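Local coordinates for protein Rho-class glutathione S-transferase (Laternula elliptica, PDB 3QAV) that probably transfers glutathione to electrophilic compounds, the reaction of glutathione S-transferases, at residues S33-C38 and G76-F81; W39-V44 and T92-Y97; K26-W31 and D51-I56; L45-I50 and P220-T225. All blocks are in the same frame, centred on the assembly; numbering follows the deposited sequence.

Contact 1: S33-C38 and G76-F81; sequences SGSPPC and GQVPTF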
loop_
_atom_site.group_PDB
_atom_site.type_symbol
_atom_site.label_atom_id
_atom_site.label_comp_id
_atom_site.label_asym_id
_atom_site.label_seq_id
_atom_site.Cartn_x
_atom_site.Cartn_y
_atom_site.Cartn_z
ATOM N N SER A 33 -2.360 20.286 -3.503
ATOM C CA SER A 33 -3.668 20.334 -2.865
ATOM C C SER A 33 -4.591 19.183 -3.254
ATOM O O SER A 33 -4.686 18.821 -4.430
ATOM C CB SER A 33 -4.350 21.671 -3.187
ATOM O OG SER A 33 -5.582 21.803 -2.500
ATOM N N GLY A 34 -5.259 18.614 -2.247
ATOM C CA GLY A 34 -6.204 17.528 -2.465
ATOM C C GLY A 34 -5.664 16.106 -2.412
ATOM O O GLY A 34 -6.437 15.150 -2.317
ATOM N N SER A 35 -4.340 15.975 -2.468
ATOM C CA SER A 35 -3.641 14.690 -2.455
ATOM C C SER A 35 -3.510 14.021 -1.082
ATOM O O SER A 35 -2.757 14.486 -0.227
ATOM C CB SER A 35 -2.245 14.896 -3.067
ATOM O OG SER A 35 -1.333 13.871 -2.706
ATOM N N PRO A 36 -4.234 12.904 -0.856
ATOM C CA PRO A 36 -4.144 12.220 0.439
ATOM C C PRO A 36 -2.704 11.833 0.804
ATOM O O PRO A 36 -2.302 11.928 1.967
ATOM C CB PRO A 36 -5.057 11.015 0.259
ATOM C CG PRO A 36 -6.111 11.536 -0.664
ATOM C CD PRO A 36 -5.274 12.282 -1.697
ATOM N N PRO A 37 -1.909 11.380 -0.179
ATOM C CA PRO A 37 -0.537 11.028 0.194
ATOM C C PRO A 37 0.265 12.244 0.686
ATOM O O PRO A 37 1.165 12.115 1.526
ATOM C CB PRO A 37 0.035 10.384 -1.083
ATOM C CG PRO A 37 -0.911 10.795 -2.182
ATOM C CD PRO A 37 -2.253 10.855 -1.513
ATOM N N CYS A 38 -0.069 13.429 0.178
ATOM C CA CYS A 38 0.618 14.637 0.621
ATOM C C CYS A 38 0.115 15.001 2.013
ATOM O O CYS A 38 0.898 15.336 2.906
ATOM C CB CYS A 38 0.345 15.804 -0.334
ATOM S SG CYS A 38 1.112 15.627 -1.967
ATOM N N GLY A 76 8.033 11.612 -11.139
ATOM C CA GLY A 76 7.336 12.872 -11.311
ATOM C C GLY A 76 6.030 12.878 -10.534
ATOM O O GLY A 76 4.959 13.153 -11.080
ATOM N N GLN A 77 6.118 12.558 -9.249
ATOM C CA GLN A 77 4.941 12.542 -8.402
ATOM C C GLN A 77 5.203 13.344 -7.147
ATOM O O GLN A 77 6.342 13.711 -6.838
ATOM C CB GLN A 77 4.573 11.118 -7.981
ATOM C CG GLN A 77 4.383 10.139 -9.108
ATOM C CD GLN A 77 3.842 8.813 -8.620
ATOM O OE1 GLN A 77 4.399 8.197 -7.702
ATOM N NE2 GLN A 77 2.749 8.362 -9.229
ATOM N N VAL A 78 4.126 13.599 -6.421
ATOM C CA VAL A 78 4.195 14.328 -5.176
ATOM C C VAL A 78 3.437 13.430 -4.191
ATOM O O VAL A 78 2.495 12.751 -4.576
ATOM C CB VAL A 78 3.536 15.723 -5.352
ATOM C CG1 VAL A 78 2.078 15.698 -4.960
ATOM C CG2 VAL A 78 4.319 16.752 -4.588
ATOM N N PRO A 79 3.830 13.422 -2.909
ATOM C CA PRO A 79 4.919 14.191 -2.307
ATOM C C PRO A 79 6.333 13.710 -2.605
ATOM O O PRO A 79 6.583 12.523 -2.802
ATOM C CB PRO A 79 4.613 14.088 -0.821
ATOM C CG PRO A 79 4.157 12.663 -0.714
ATOM C CD PRO A 79 3.180 12.579 -1.892
ATOM N N THR A 80 7.250 14.669 -2.647
ATOM C CA THR A 80 8.665 14.400 -2.832
ATOM C C THR A 80 9.198 15.081 -1.580
ATOM O O THR A 80 8.807 16.202 -1.259
ATOM C CB THR A 80 9.224 15.051 -4.103
ATOM O OG1 THR A 80 8.679 14.387 -5.247
ATOM C CG2 THR A 80 10.743 14.925 -4.137
ATOM N N PHE A 81 10.084 14.401 -0.873
ATOM C CA PHE A 81 10.576 14.915 0.390
ATOM C C PHE A 81 12.080 14.782 0.562
ATOM O O PHE A 81 12.667 13.788 0.145
ATOM C CB PHE A 81 9.848 14.139 1.499
ATOM C CG PHE A 81 10.374 14.372 2.887
ATOM C CD1 PHE A 81 9.731 15.252 3.749
ATOM C CD2 PHE A 81 11.466 13.656 3.359
ATOM C CE1 PHE A 81 10.163 15.411 5.065
ATOM C CE2 PHE A 81 11.905 13.808 4.671
ATOM C CZ PHE A 81 11.253 14.686 5.524
HETATM O O HOH W 1 -0.319 12.673 -5.048
#

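Contact 2: W39-V44 and T92-Y97; sequences WKVLLV and TAICMY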
loop_
_atom_site.group_PDB
_atom_site.type_symbol
_atom_site.label_atom_id
_atom_site.label_comp_id
_atom_site.label_asym_id
_atom_site.label_seq_id
_atom_site.Cartn_x
_atom_site.Cartn_y
_atom_site.Cartn_z
ATOM N N TRP A 39 -1.199 14.921 2.188
ATOM C CA TRP A 39 -1.837 15.260 3.456
ATOM C C TRP A 39 -1.242 14.429 4.575
ATOM O O TRP A 39 -0.959 14.943 5.647
ATOM C CB TRP A 39 -3.350 15.012 3.371
ATOM C CG TRP A 39 -4.163 15.829 4.331
ATOM C CD1 TRP A 39 -3.720 16.442 5.472
ATOM C CD2 TRP A 39 -5.570 16.091 4.256
ATOM N NE1 TRP A 39 -4.768 17.068 6.108
ATOM C CE2 TRP A 39 -5.914 16.867 5.383
ATOM C CE3 TRP A 39 -6.575 15.745 3.343
ATOM C CZ2 TRP A 39 -7.225 17.303 5.628
ATOM C CZ3 TRP A 39 -7.876 16.177 3.582
ATOM C CH2 TRP A 39 -8.188 16.950 4.719
ATOM N N LYS A 40 -1.048 13.140 4.318
ATOM C CA LYS A 40 -0.468 12.236 5.309
ATOM C C LYS A 40 0.835 12.815 5.844
ATOM O O LYS A 40 1.055 12.890 7.061
ATOM C CB LYS A 40 -0.179 10.872 4.678
ATOM C CG LYS A 40 -1.391 9.978 4.458
ATOM C CD LYS A 40 -1.060 8.821 3.507
ATOM C CE LYS A 40 0.047 7.917 4.044
ATOM N NZ LYS A 40 0.422 6.810 3.091
ATOM N N VAL A 41 1.700 13.224 4.923
ATOM C CA VAL A 41 2.990 13.790 5.281
ATOM C C VAL A 41 2.880 15.081 6.102
ATOM O O VAL A 41 3.579 15.242 7.102
ATOM C CB VAL A 41 3.847 14.049 4.012
ATOM C CG1 VAL A 41 5.163 14.715 4.397
ATOM C CG2 VAL A 41 4.150 12.706 3.321
ATOM N N LEU A 42 2.001 15.992 5.690
ATOM C CA LEU A 42 1.840 17.253 6.409
ATOM C C LEU A 42 1.324 17.017 7.826
ATOM O O LEU A 42 1.733 17.705 8.766
ATOM C CB LEU A 42 0.885 18.179 5.656
ATOM C CG LEU A 42 1.298 18.578 4.227
ATOM C CD1 LEU A 42 0.239 19.501 3.629
ATOM C CD2 LEU A 42 2.660 19.268 4.252
ATOM N N LEU A 43 0.422 16.048 7.973
ATOM C CA LEU A 43 -0.148 15.733 9.277
ATOM C C LEU A 43 0.910 15.195 10.226
ATOM O O LEU A 43 0.949 15.571 11.392
ATOM C CB LEU A 43 -1.285 14.714 9.135
ATOM C CG LEU A 43 -2.634 15.272 8.680
ATOM C CD1 LEU A 43 -3.666 14.160 8.669
ATOM C CD2 LEU A 43 -3.074 16.376 9.636
ATOM N N VAL A 44 1.758 14.301 9.737
ATOM C CA VAL A 44 2.820 13.749 10.577
ATOM C C VAL A 44 3.751 14.870 11.042
ATOM O O VAL A 44 4.096 14.947 12.215
ATOM C CB VAL A 44 3.660 12.702 9.816
ATOM C CG1 VAL A 44 4.887 12.313 10.643
ATOM C CG2 VAL A 44 2.820 11.483 9.525
ATOM N N THR A 92 4.104 6.709 2.488
ATOM C CA THR A 92 4.207 5.849 3.661
ATOM C C THR A 92 5.650 5.789 4.162
ATOM O O THR A 92 5.899 5.814 5.373
ATOM C CB THR A 92 3.680 4.435 3.338
ATOM O OG1 THR A 92 2.291 4.531 2.998
ATOM C CG2 THR A 92 3.847 3.488 4.531
ATOM N N ALA A 93 6.601 5.744 3.232
ATOM C CA ALA A 93 8.005 5.694 3.604
ATOM C C ALA A 93 8.403 6.983 4.306
ATOM O O ALA A 93 9.174 6.960 5.258
ATOM C CB ALA A 93 8.871 5.487 2.367
ATOM N N ILE A 94 7.887 8.110 3.823
ATOM C CA ILE A 94 8.195 9.396 4.425
ATOM C C ILE A 94 7.704 9.407 5.879
ATOM O O ILE A 94 8.431 9.806 6.795
ATOM C CB ILE A 94 7.520 10.546 3.642
ATOM C CG1 ILE A 94 8.188 10.712 2.267
ATOM C CG2 ILE A 94 7.603 11.831 4.439
ATOM C CD1 ILE A 94 7.443 11.636 1.337
ATOM N N CYS A 95 6.464 8.971 6.076
ATOM C CA CYS A 95 5.869 8.917 7.409
ATOM C C CYS A 95 6.672 8.026 8.342
ATOM O O CYS A 95 6.925 8.399 9.478
ATOM C CB CYS A 95 4.422 8.421 7.329
ATOM S SG CYS A 95 3.316 9.646 6.572
ATOM N N MET A 96 7.084 6.860 7.856
ATOM C CA MET A 96 7.866 5.942 8.671
ATOM C C MET A 96 9.219 6.548 9.028
ATOM O O MET A 96 9.684 6.414 10.158
ATOM C CB MET A 96 8.056 4.606 7.949
ATOM C CG MET A 96 6.791 3.743 7.914
ATOM S SD MET A 96 6.015 3.587 9.557
ATOM C CE MET A 96 7.134 2.444 10.348
ATOM N N TYR A 97 9.845 7.220 8.066
ATOM C CA TYR A 97 11.139 7.863 8.307
ATOM C C TYR A 97 11.033 8.951 9.369
ATOM O O TYR A 97 11.904 9.070 10.233
ATOM C CB TYR A 97 11.671 8.494 7.023
ATOM C CG TYR A 97 12.748 9.524 7.259
ATOM C CD1 TYR A 97 14.051 9.147 7.593
ATOM C CD2 TYR A 97 12.454 10.887 7.183
ATOM C CE1 TYR A 97 15.033 10.104 7.847
ATOM C CE2 TYR A 97 13.425 11.852 7.436
ATOM C CZ TYR A 97 14.709 11.457 7.767
ATOM O OH TYR A 97 15.660 12.421 8.006
#

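Contact 3: K26-W31 and D51-I56; sequences KPFVYW and DYDEKI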
loop_
_atom_site.group_PDB
_atom_site.type_symbol
_atom_site.label_atom_id
_atom_site.label_comp_id
_atom_site.label_asym_id
_atom_site.label_seq_id
_atom_site.Cartn_x
_atom_site.Cartn_y
_atom_site.Cartn_z
ATOM N N LYS A 26 16.715 20.505 7.899
ATOM C CA LYS A 26 15.326 20.947 7.920
ATOM C C LYS A 26 14.568 20.297 6.767
ATOM O O LYS A 26 14.843 20.567 5.596
ATOM C CB LYS A 26 15.266 22.469 7.798
ATOM C CG LYS A 26 13.899 23.082 8.067
ATOM C CD LYS A 26 13.986 24.598 7.999
ATOM C CE LYS A 26 12.675 25.276 8.369
ATOM N NZ LYS A 26 12.803 26.764 8.311
ATOM N N PRO A 27 13.605 19.425 7.087
ATOM C CA PRO A 27 12.821 18.748 6.052
ATOM C C PRO A 27 12.224 19.736 5.061
ATOM O O PRO A 27 11.902 20.867 5.418
ATOM C CB PRO A 27 11.743 18.026 6.853
ATOM C CG PRO A 27 12.437 17.711 8.132
ATOM C CD PRO A 27 13.182 18.994 8.431
ATOM N N PHE A 28 12.098 19.301 3.813
ATOM C CA PHE A 28 11.508 20.119 2.764
ATOM C C PHE A 28 10.540 19.213 2.022
ATOM O O PHE A 28 10.906 18.107 1.615
ATOM C CB PHE A 28 12.577 20.640 1.803
ATOM C CG PHE A 28 12.048 21.613 0.787
ATOM C CD1 PHE A 28 11.246 21.177 -0.264
ATOM C CD2 PHE A 28 12.320 22.976 0.904
ATOM C CE1 PHE A 28 10.717 22.087 -1.190
ATOM C CE2 PHE A 28 11.797 23.895 -0.015
ATOM C CZ PHE A 28 10.993 23.447 -1.064
ATOM N N VAL A 29 9.307 19.672 1.842
ATOM C CA VAL A 29 8.319 18.848 1.166
ATOM C C VAL A 29 7.589 19.511 0.005
ATOM O O VAL A 29 7.011 20.592 0.152
ATOM C CB VAL A 29 7.278 18.327 2.178
ATOM C CG1 VAL A 29 6.756 19.473 3.016
ATOM C CG2 VAL A 29 6.134 17.645 1.452
ATOM N N TYR A 30 7.646 18.856 -1.155
ATOM C CA TYR A 30 6.948 19.321 -2.348
ATOM C C TYR A 30 5.622 18.580 -2.285
ATOM O O TYR A 30 5.607 17.353 -2.152
ATOM C CB TYR A 30 7.670 18.899 -3.633
ATOM C CG TYR A 30 9.037 19.508 -3.851
ATOM C CD1 TYR A 30 10.167 18.967 -3.241
ATOM C CD2 TYR A 30 9.202 20.616 -4.688
ATOM C CE1 TYR A 30 11.434 19.512 -3.460
ATOM C CE2 TYR A 30 10.464 21.170 -4.914
ATOM C CZ TYR A 30 11.574 20.611 -4.298
ATOM O OH TYR A 30 12.823 21.135 -4.526
ATOM N N TRP A 31 4.514 19.306 -2.384
ATOM C CA TRP A 31 3.208 18.671 -2.309
ATOM C C TRP A 31 2.130 19.477 -3.013
ATOM O O TRP A 31 2.320 20.650 -3.331
ATOM C CB TRP A 31 2.805 18.472 -0.848
ATOM C CG TRP A 31 2.661 19.755 -0.095
ATOM C CD1 TRP A 31 3.660 20.478 0.491
ATOM C CD2 TRP A 31 1.444 20.451 0.184
ATOM N NE1 TRP A 31 3.137 21.581 1.126
ATOM C CE2 TRP A 31 1.779 21.589 0.953
ATOM C CE3 TRP A 31 0.100 20.226 -0.140
ATOM C CZ2 TRP A 31 0.817 22.499 1.406
ATOM C CZ3 TRP A 31 -0.858 21.133 0.309
ATOM C CH2 TRP A 31 -0.494 22.253 1.074
ATOM N N ASP A 51 9.559 21.448 12.355
ATOM C CA ASP A 51 9.602 22.630 11.505
ATOM C C ASP A 51 10.091 22.188 10.127
ATOM O O ASP A 51 11.085 21.465 10.024
ATOM C CB ASP A 51 10.566 23.671 12.085
ATOM C CG ASP A 51 10.350 25.060 11.498
ATOM O OD1 ASP A 51 11.306 25.867 11.513
ATOM O OD2 ASP A 51 9.223 25.352 11.036
ATOM N N TYR A 52 9.404 22.622 9.073
ATOM C CA TYR A 52 9.788 22.239 7.715
ATOM C C TYR A 52 9.525 23.320 6.676
ATOM O O TYR A 52 8.687 24.197 6.879
ATOM C CB TYR A 52 9.036 20.974 7.285
ATOM C CG TYR A 52 7.531 21.153 7.207
ATOM C CD1 TYR A 52 6.725 20.951 8.323
ATOM C CD2 TYR A 52 6.917 21.550 6.020
ATOM C CE1 TYR A 52 5.352 21.136 8.261
ATOM C CE2 TYR A 52 5.542 21.743 5.948
ATOM C CZ TYR A 52 4.766 21.533 7.071
ATOM O OH TYR A 52 3.399 21.710 7.006
ATOM N N ASP A 53 10.257 23.245 5.567
ATOM C CA ASP A 53 10.087 24.165 4.452
ATOM C C ASP A 53 9.167 23.425 3.496
ATOM O O ASP A 53 9.025 22.204 3.590
ATOM C CB ASP A 53 11.416 24.443 3.749
ATOM C CG ASP A 53 12.395 25.195 4.624
ATOM O OD1 ASP A 53 11.982 26.186 5.265
ATOM O OD2 ASP A 53 13.580 24.804 4.662
ATOM N N GLU A 54 8.562 24.144 2.560
ATOM C CA GLU A 54 7.645 23.507 1.630
ATOM C C GLU A 54 7.499 24.263 0.321
ATOM O O GLU A 54 7.725 25.469 0.255
ATOM C CB GLU A 54 6.261 23.409 2.264
ATOM C CG GLU A 54 5.473 24.704 2.134
ATOM C CD GLU A 54 4.171 24.687 2.904
ATOM O OE1 GLU A 54 3.599 23.595 3.089
ATOM O OE2 GLU A 54 3.713 25.773 3.316
ATOM N N LYS A 55 7.101 23.534 -0.714
ATOM C CA LYS A 55 6.852 24.104 -2.027
ATOM C C LYS A 55 5.512 23.545 -2.480
ATOM O O LYS A 55 5.403 22.361 -2.803
ATOM C CB LYS A 55 7.948 23.711 -3.017
ATOM C CG LYS A 55 7.751 24.265 -4.424
ATOM C CD LYS A 55 7.613 25.775 -4.410
ATOM C CE LYS A 55 7.509 26.349 -5.820
ATOM N NZ LYS A 55 8.784 26.222 -6.588
ATOM N N ILE A 56 4.487 24.390 -2.466
ATOM C CA ILE A 56 3.155 23.986 -2.886
ATOM C C ILE A 56 3.108 24.041 -4.408
ATOM O O ILE A 56 3.125 25.125 -4.990
ATOM C CB ILE A 56 2.078 24.934 -2.314
ATOM C CG1 ILE A 56 2.146 24.931 -0.779
ATOM C CG2 ILE A 56 0.704 24.496 -2.787
ATOM C CD1 ILE A 56 1.049 25.739 -0.093
HETATM O O HOH W 2 14.716 22.600 4.050
#

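Contact 4: L45-I50 and P220-T225; sequences LQEKKI and PTIVKT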
loop_
_atom_site.group_PDB
_atom_site.type_symbol
_atom_site.label_atom_id
_atom_site.label_comp_id
_atom_site.label_asym_id
_atom_site.label_seq_id
_atom_site.Cartn_x
_atom_site.Cartn_y
_atom_site.Cartn_z
ATOM N N LEU A 45 4.160 15.732 10.115
ATOM C CA LEU A 45 5.045 16.844 10.447
ATOM C C LEU A 45 4.415 17.780 11.482
ATOM O O LEU A 45 5.060 18.161 12.454
ATOM C CB LEU A 45 5.396 17.643 9.184
ATOM C CG LEU A 45 6.337 16.989 8.165
ATOM C CD1 LEU A 45 6.277 17.772 6.847
ATOM C CD2 LEU A 45 7.761 16.950 8.720
ATOM N N GLN A 46 3.153 18.145 11.260
ATOM C CA GLN A 46 2.435 19.035 12.165
ATOM C C GLN A 46 2.233 18.388 13.535
ATOM O O GLN A 46 2.515 18.999 14.562
ATOM C CB GLN A 46 1.072 19.399 11.577
ATOM C CG GLN A 46 1.101 20.301 10.342
ATOM C CD GLN A 46 1.459 21.743 10.659
ATOM O OE1 GLN A 46 1.007 22.299 11.658
ATOM N NE2 GLN A 46 2.256 22.360 9.796
ATOM N N GLU A 47 1.740 17.154 13.548
ATOM C CA GLU A 47 1.498 16.456 14.808
ATOM C C GLU A 47 2.768 16.343 15.644
ATOM O O GLU A 47 2.740 16.535 16.860
ATOM C CB GLU A 47 0.935 15.060 14.537
ATOM C CG GLU A 47 -0.505 15.066 14.064
ATOM C CD GLU A 47 -1.480 15.370 15.186
ATOM O OE1 GLU A 47 -2.642 15.709 14.889
ATOM O OE2 GLU A 47 -1.086 15.257 16.365
ATOM N N LYS A 48 3.882 16.031 14.991
ATOM C CA LYS A 48 5.153 15.887 15.693
ATOM C C LYS A 48 5.834 17.234 15.908
ATOM O O LYS A 48 6.919 17.304 16.475
ATOM C CB LYS A 48 6.072 14.939 14.916
ATOM C CG LYS A 48 5.417 13.598 14.613
ATOM C CD LYS A 48 6.297 12.697 13.766
ATOM C CE LYS A 48 7.458 12.128 14.554
ATOM N NZ LYS A 48 7.048 11.217 15.660
ATOM N N LYS A 49 5.182 18.299 15.443
ATOM C CA LYS A 49 5.685 19.667 15.582
ATOM C C LYS A 49 7.031 19.933 14.906
ATOM O O LYS A 49 7.759 20.836 15.312
ATOM C CB LYS A 49 5.802 20.046 17.062
ATOM C CG LYS A 49 4.545 19.825 17.894
ATOM C CD LYS A 49 4.689 20.480 19.264
ATOM C CE LYS A 49 3.505 20.198 20.173
ATOM N NZ LYS A 49 3.474 18.784 20.650
ATOM N N ILE A 50 7.365 19.159 13.878
ATOM C CA ILE A 50 8.634 19.353 13.174
ATOM C C ILE A 50 8.574 20.564 12.245
ATOM O O ILE A 50 7.649 20.696 11.443
ATOM C CB ILE A 50 9.006 18.102 12.341
ATOM C CG1 ILE A 50 9.182 16.899 13.270
ATOM C CG2 ILE A 50 10.272 18.358 11.541
ATOM C CD1 ILE A 50 9.296 15.580 12.548
ATOM N N PRO A 220 -6.616 21.098 15.594
ATOM C CA PRO A 220 -5.772 22.150 15.012
ATOM C C PRO A 220 -4.836 21.770 13.861
ATOM O O PRO A 220 -4.724 22.521 12.888
ATOM C CB PRO A 220 -5.029 22.717 16.227
ATOM C CG PRO A 220 -5.063 21.596 17.225
ATOM C CD PRO A 220 -6.441 21.039 17.056
ATOM N N THR A 221 -4.172 20.618 13.957
ATOM C CA THR A 221 -3.260 20.185 12.900
ATOM C C THR A 221 -3.990 19.884 11.594
ATOM O O THR A 221 -3.432 20.070 10.509
ATOM C CB THR A 221 -2.465 18.926 13.311
ATOM O OG1 THR A 221 -3.378 17.874 13.656
ATOM C CG2 THR A 221 -1.559 19.224 14.499
ATOM N N ILE A 222 -5.226 19.399 11.696
ATOM C CA ILE A 222 -6.017 19.091 10.511
ATOM C C ILE A 222 -6.492 20.412 9.910
ATOM O O ILE A 222 -6.466 20.591 8.694
ATOM C CB ILE A 222 -7.265 18.199 10.834
ATOM C CG1 ILE A 222 -6.865 16.721 10.972
ATOM C CG2 ILE A 222 -8.281 18.283 9.697
ATOM C CD1 ILE A 222 -6.088 16.398 12.215
ATOM N N VAL A 223 -6.926 21.333 10.766
ATOM C CA VAL A 223 -7.384 22.638 10.299
ATOM C C VAL A 223 -6.276 23.291 9.481
ATOM O O VAL A 223 -6.531 23.866 8.423
ATOM C CB VAL A 223 -7.733 23.575 11.480
ATOM C CG1 VAL A 223 -8.104 24.960 10.956
ATOM C CG2 VAL A 223 -8.882 22.992 12.276
ATOM N N LYS A 224 -5.048 23.186 9.984
ATOM C CA LYS A 224 -3.878 23.757 9.328
ATOM C C LYS A 224 -3.519 23.086 8.002
ATOM O O LYS A 224 -2.878 23.691 7.144
ATOM C CB LYS A 224 -2.658 23.666 10.250
ATOM C CG LYS A 224 -2.768 24.446 11.544
ATOM C CD LYS A 224 -1.444 24.411 12.313
ATOM C CE LYS A 224 -1.406 25.449 13.429
ATOM N NZ LYS A 224 -2.512 25.257 14.407
ATOM N N THR A 225 -3.925 21.837 7.824
ATOM C CA THR A 225 -3.576 21.148 6.596
ATOM C C THR A 225 -4.708 20.846 5.624
ATOM O O THR A 225 -4.555 20.000 4.751
ATOM C CB THR A 225 -2.842 19.849 6.922
ATOM O OG1 THR A 225 -3.654 19.061 7.802
ATOM C CG2 THR A 225 -1.498 20.161 7.590
#

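Contact 1: S33-C38 and G76-F81
The hydroxyl oxygen of S35 is held from two directions and reaches V78 through a water. The backbone amide of C38 donates to S35 OG over 3.2 Å at 147°, the N-cap bond that closes the first turn of helix 36-47. A water stands 2.8 Å from S35 OG and donates to V78 O at 2.9 Å, joining the cap to the loop that holds V78, although S35 OG and V78 O are themselves 4.4 Å apart. S35 and V78 both belong to the glutathione site, so the water links two residues of that site in this glutathione-free chain. The peptide between V78 and P79 is cis, which turns the P79 ring against the helix start: P79 CD lies 3.9 Å from P37 CB and 3.7 Å from C38 SG. That sulfur lies anti to its own carbonyl carbon (chi1 -69°), a setting that aims it at the loop. With an alanine here instead of P79, the ring contacts with P37 and C38 would be gone and the V78 peptide would probably turn trans, carrying V78 O away from the water. A cis-proline ahead of a strand is the hallmark of the thioredoxin-like domain of glutathione transferases, where the preceding residue meets glutathione. Around the loop, C38 packs on W31, P79 leans on I94 of helix 91-101, and strand 80-83 lies antiparallel beside strand 28-31, T80 bonding to the backbone of Y30.

Contact 2: W39-V44 and T92-Y97
Helices 39-44 and 92-97 run side by side in nearly the same direction, their axes 10° apart and 9.2 Å from each other at closest, with V41 and C95 bringing their CA atoms to 6.0 Å. In the middle, C95 reaches across with its sulfur, which meets V44 CG2 at 3.5 Å and sits 4.0 Å from the carbonyl oxygen of K40. Beside it, the branches of V41 and I94 cross at about a right angle: V41 CG2 touches I94 CG2 at 3.7 Å, a contact that the rotation of the valine (chi1 177°) gives to this methyl. The two helices pack on the same face of the sheet in the N-terminal, thioredoxin-like domain, with I94 resting on V88 of strand 86-88. At the N-terminal end the contact turns polar. The K40 chain bends at its third torsion (61°), bringing NZ within 2.9 Å of T92 OG1 in a hydrogen bond. The same lysine makes a cation-pi contact with F187 of helix 183-197, so its side chain bridges T92 and a helix of the C-terminal domain. On the far side of helix 91-101, A93 and M96 pack against Y119 of the second subunit.

Contact 3: K26-W31 and D51-I56
Most striking here is a side-chain hydrogen bond laid diagonally across a parallel strand pair: W31 NE1 donates to E54 OE1 at 2.9 Å. The acceptor lies close to the indole plane, yet the nitrogen approaches from above the carboxylate plane, 36° out of it. W31 gets there with CG in the crowded position between backbone N and carbonyl carbon (chi1 63°). I56, pointing the same way from the neighbouring strand, lies alongside the indole, its CG1 3.5 Å from W31 CZ2. Further along this face V29 CG1 packs on Y52 CD2.

The other face carries F28, Y30, D53 and K55. D53 CB presses on F28 CD2 at 3.3 Å, the F28 ring lies partly over the D53-E54 peptide, and K55 CB meets the ring edge at F28 CZ, 3.6 Å away. At the start of the pair the extended K26 chain places NZ 3.2 Å from D53 OD1, a salt bridge with a weak hydrogen bond; a longer one runs to D51, completing a charged network at the exposed margin. A water donates to both K26 O and D53 OD2.

Between the faces, backbone bonds alternate in the parallel pattern: D53 N to P27 O (2.9 Å), V29 N to D53 O, K55 N to V29 O and W31 N to K55 O. Strand 53-56 edges the sheet, and with helix 36-47 between them the two strands form the beta-alpha-beta unit that opens the thioredoxin-like domain of glutathione transferases.

Contact 4: L45-I50 and P220-T225
Polar contacts between E47 and T221 lead this interface. T221 OG1 donates to E47 OE1 at 2.6 Å, arriving from above the carboxylate plane, 46° out of it. A chi1 of 57° sets the threonine hydroxyl between its own backbone N and carbonyl carbon, the rotation that turns it to the glutamate. R219 forms a salt bridge to the same OE1, so one oxygen is shared by a hydroxyl and a guanidinium group. A glutamine in place of E47 would remove the negative charge and would probably leave R219 without its ionic mate and weaken the grip on T221. The amide end of Q46, folded back at chi2, crosses K224 at about a right angle, OE1 lying 3.3 Å from K224 CD, while NE2 is hydrogen-bonded to the hydroxyl of Y52.

Carbon contacts come from the stem of Q46. Its CB rests on T221 CG2 at 3.9 Å, and its CG slides past T225 CG2 at 3.8 Å.

Within the segments, a Schellman motif with K49 at positive phi ends helix 36-47, and the side-chain hydroxyl of T225 donates to T221 O at 2.9 Å; the same OG1 is hydrogen-bonded to W39 NE1. The short helix 220-224, which follows helix 207-217, thus lies against the C-terminal part of helix 36-47, with I222 on L43 and T225 over L42 and L43.

Helix 36-47 runs through contacts 1, 2 and 4, and contact 3 pairs the strands that flank it in the chain. Contact 2 is the buried one, chiefly aliphatic and sulfur packing with a single lysine bond at its end. The others are partly buried: contact 1 pairs a capped helix start with a cis-proline loop at the glutathione site, contact 3 adds backbone bonding and surface charges, and contact 4 joins a shared carboxylate to the carbon contacts of Q46 where the N-terminal domain meets helix 220-224. They interlock through side chains: P79 of contact 1 touches V41 of contact 2, W39 of contact 2 bonds T225 of contact 4, and Y52 of contact 3 meets L45 of contact 4.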